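Local coordinates for epidermal growth factor receptor pathway substrate 8-like protein 1 (PDB 2CY5) that probably binds tyrosine-containing peptide motifs of partner proteins through its phosphotyrosine-binding domain, as an EPS8-related protein in receptor signalling, at residues A[13-18]-A[49-54]. Sequence-based numbering, arbitrary orientation.
Sequences VNHLVT and QEMLLR
With CG of His-15 swung anti to the backbone N (chi1 168°) and CG of Met-51 anti to the carbonyl carbon (chi1 -84°), the two side chains meet on one face of an antiparallel strand pair. The selenium of this selenomethionine lies 3.8 Å from CB of His-15 and oblique to the ring, while His-15 NE2 is hydrogen-bonded to Thr-18 OG1 at 2.9 Å, a bond that, with an edge-to-face contact to Phe-112, restrains the ring's rotation. Beside them, Val-13 CG2 packs against Leu-53 CB at 4.1 Å. The backbones are joined by four hydrogen bonds: Val-13 and Met-51 exchange a nearly straight pair (Val-13 N to Met-51 O 2.8 Å), and His-15 and Gln-49 a more bent one. Between them, Asn-14 and Glu-50 are a non-hydrogen-bonded pair whose side chains lie on the other face, OD1 of Asn-14 resting 3.7 Å from CB of Glu-50. A water donates to Asn-14 OD1 (2.8 Å) and weakly to Glu-50 OE1; Asn-14 ND2 hydrogen-bonds OE1 of Gln-113. Strands 9-20 and 49-55 are thus neighbours in the antiparallel sheet of the PH-like PTB fold, flanked by strands 108-114 and 59-63, with a classic beta bulge at Leu-16 and Val-17 opposite Phe-111 and helix 30-42 packed on Val-17.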
loop_
_atom_site.group_PDB
_atom_site.type_symbol
_atom_site.label_atom_id
_atom_site.label_comp_id
_atom_site.label_asym_id
_atom_site.label_seq_id
_atom_site.Cartn_x
_atom_site.Cartn_y
_atom_site.Cartn_z
ATOM N N VAL A 13 -5.151 13.718 12.379
ATOM C CA VAL A 13 -5.604 12.476 12.961
ATOM C C VAL A 13 -4.340 11.708 13.369
ATOM O O VAL A 13 -3.257 12.083 12.943
ATOM C CB VAL A 13 -6.348 11.584 11.856
ATOM C CG1 VAL A 13 -7.573 12.338 11.334
ATOM C CG2 VAL A 13 -5.377 11.289 10.758
ATOM N N ASN A 14 -4.549 10.591 14.039
ATOM C CA ASN A 14 -3.440 9.658 14.329
ATOM C C ASN A 14 -3.736 8.397 13.528
ATOM O O ASN A 14 -4.747 7.708 13.747
ATOM C CB ASN A 14 -3.520 9.249 15.836
ATOM C CG ASN A 14 -2.933 10.376 16.757
ATOM O OD1 ASN A 14 -2.184 11.114 16.340
ATOM N ND2 ASN A 14 -3.357 10.449 17.938
ATOM N N HIS A 15 -2.825 8.024 12.682
ATOM C CA HIS A 15 -3.072 6.732 11.996
ATOM C C HIS A 15 -2.786 5.634 13.009
ATOM O O HIS A 15 -1.763 5.714 13.756
ATOM C CB HIS A 15 -2.065 6.702 10.825
ATOM C CG HIS A 15 -2.008 5.329 10.219
ATOM N ND1 HIS A 15 -1.067 4.356 10.594
ATOM C CD2 HIS A 15 -2.821 4.729 9.308
ATOM C CE1 HIS A 15 -1.320 3.228 9.937
ATOM N NE2 HIS A 15 -2.374 3.423 9.142
ATOM N N LEU A 16 -3.597 4.623 13.132
ATOM C CA LEU A 16 -3.323 3.579 14.099
ATOM C C LEU A 16 -2.771 2.320 13.377
ATOM O O LEU A 16 -1.801 1.811 13.849
ATOM C CB LEU A 16 -4.576 3.142 14.797
ATOM C CG LEU A 16 -5.202 4.364 15.572
ATOM C CD1 LEU A 16 -6.446 3.782 16.368
ATOM C CD2 LEU A 16 -4.160 4.837 16.610
ATOM N N VAL A 17 -3.412 1.810 12.317
ATOM C CA VAL A 17 -2.922 0.554 11.664
ATOM C C VAL A 17 -3.590 0.450 10.252
ATOM O O VAL A 17 -4.650 1.098 9.999
ATOM C CB VAL A 17 -3.459 -0.704 12.550
ATOM C CG1 VAL A 17 -4.919 -1.084 12.244
ATOM C CG2 VAL A 17 -2.576 -1.905 12.177
ATOM N N THR A 18 -2.912 -0.211 9.297
ATOM C CA THR A 18 -3.458 -0.543 8.011
ATOM C C THR A 18 -3.205 -2.067 7.891
ATOM O O THR A 18 -2.032 -2.531 8.177
ATOM C CB THR A 18 -2.719 0.159 6.980
ATOM O OG1 THR A 18 -2.969 1.579 7.039
ATOM C CG2 THR A 18 -3.155 -0.394 5.575
ATOM N N GLN A 49 0.374 7.440 14.982
ATOM C CA GLN A 49 1.283 8.335 14.260
ATOM C C GLN A 49 0.505 9.485 13.798
ATOM O O GLN A 49 -0.451 9.291 13.041
ATOM C CB GLN A 49 1.890 7.613 13.086
ATOM C CG GLN A 49 2.760 8.492 12.214
ATOM C CD GLN A 49 3.542 7.651 11.152
ATOM O OE1 GLN A 49 4.093 6.580 11.479
ATOM N NE2 GLN A 49 3.609 8.144 9.893
ATOM N N GLU A 50 0.930 10.730 14.110
ATOM C CA GLU A 50 0.105 11.876 13.751
ATOM C C GLU A 50 0.210 12.194 12.300
ATOM O O GLU A 50 1.239 12.126 11.701
ATOM C CB GLU A 50 0.437 13.131 14.642
ATOM C CG GLU A 50 -0.672 14.235 14.373
ATOM C CD GLU A 50 -0.446 15.512 15.253
ATOM O OE1 GLU A 50 -0.393 15.296 16.479
ATOM O OE2 GLU A 50 -0.325 16.655 14.725
HETATM N N MSE A 51 -0.922 12.510 11.662
HETATM C CA MSE A 51 -0.897 12.806 10.247
HETATM C C MSE A 51 -2.002 13.817 9.944
HETATM O O MSE A 51 -2.970 13.991 10.686
HETATM C CB MSE A 51 -1.291 11.532 9.418
HETATM C CG MSE A 51 -0.217 10.584 9.134
HETATM SE SE MSE A 51 -0.975 9.073 8.105
HETATM C CE MSE A 51 0.806 8.148 8.330
ATOM N N LEU A 52 -1.862 14.412 8.810
ATOM C CA LEU A 52 -2.852 15.363 8.227
ATOM C C LEU A 52 -3.681 14.668 7.174
ATOM O O LEU A 52 -3.159 14.287 6.128
ATOM C CB LEU A 52 -2.129 16.445 7.457
ATOM C CG LEU A 52 -2.772 17.827 7.447
ATOM C CD1 LEU A 52 -3.813 18.051 8.554
ATOM C CD2 LEU A 52 -1.578 18.797 7.622
ATOM N N LEU A 53 -4.988 14.543 7.412
ATOM C CA LEU A 53 -5.872 13.879 6.451
ATOM C C LEU A 53 -6.679 14.967 5.675
ATOM O O LEU A 53 -7.381 15.862 6.283
ATOM C CB LEU A 53 -6.785 12.855 7.197
ATOM C CG LEU A 53 -7.660 11.993 6.254
ATOM C CD1 LEU A 53 -8.422 10.824 6.989
ATOM C CD2 LEU A 53 -8.830 12.846 5.693
ATOM N N ARG A 54 -6.448 15.018 4.378
ATOM C CA ARG A 54 -7.084 15.986 3.522
ATOM C C ARG A 54 -8.143 15.442 2.590
ATOM O O ARG A 54 -7.957 14.438 1.920
ATOM C CB ARG A 54 -5.989 16.783 2.837
ATOM C CG ARG A 54 -6.544 17.903 1.938
ATOM C CD ARG A 54 -5.457 18.721 1.131
ATOM N NE ARG A 54 -4.522 19.416 2.032
ATOM C CZ ARG A 54 -3.336 19.908 1.619
ATOM N NH1 ARG A 54 -2.931 19.794 0.340
ATOM N NH2 ARG A 54 -2.536 20.505 2.477
HETATM O O HOH W 1 -1.700 12.896 18.380
#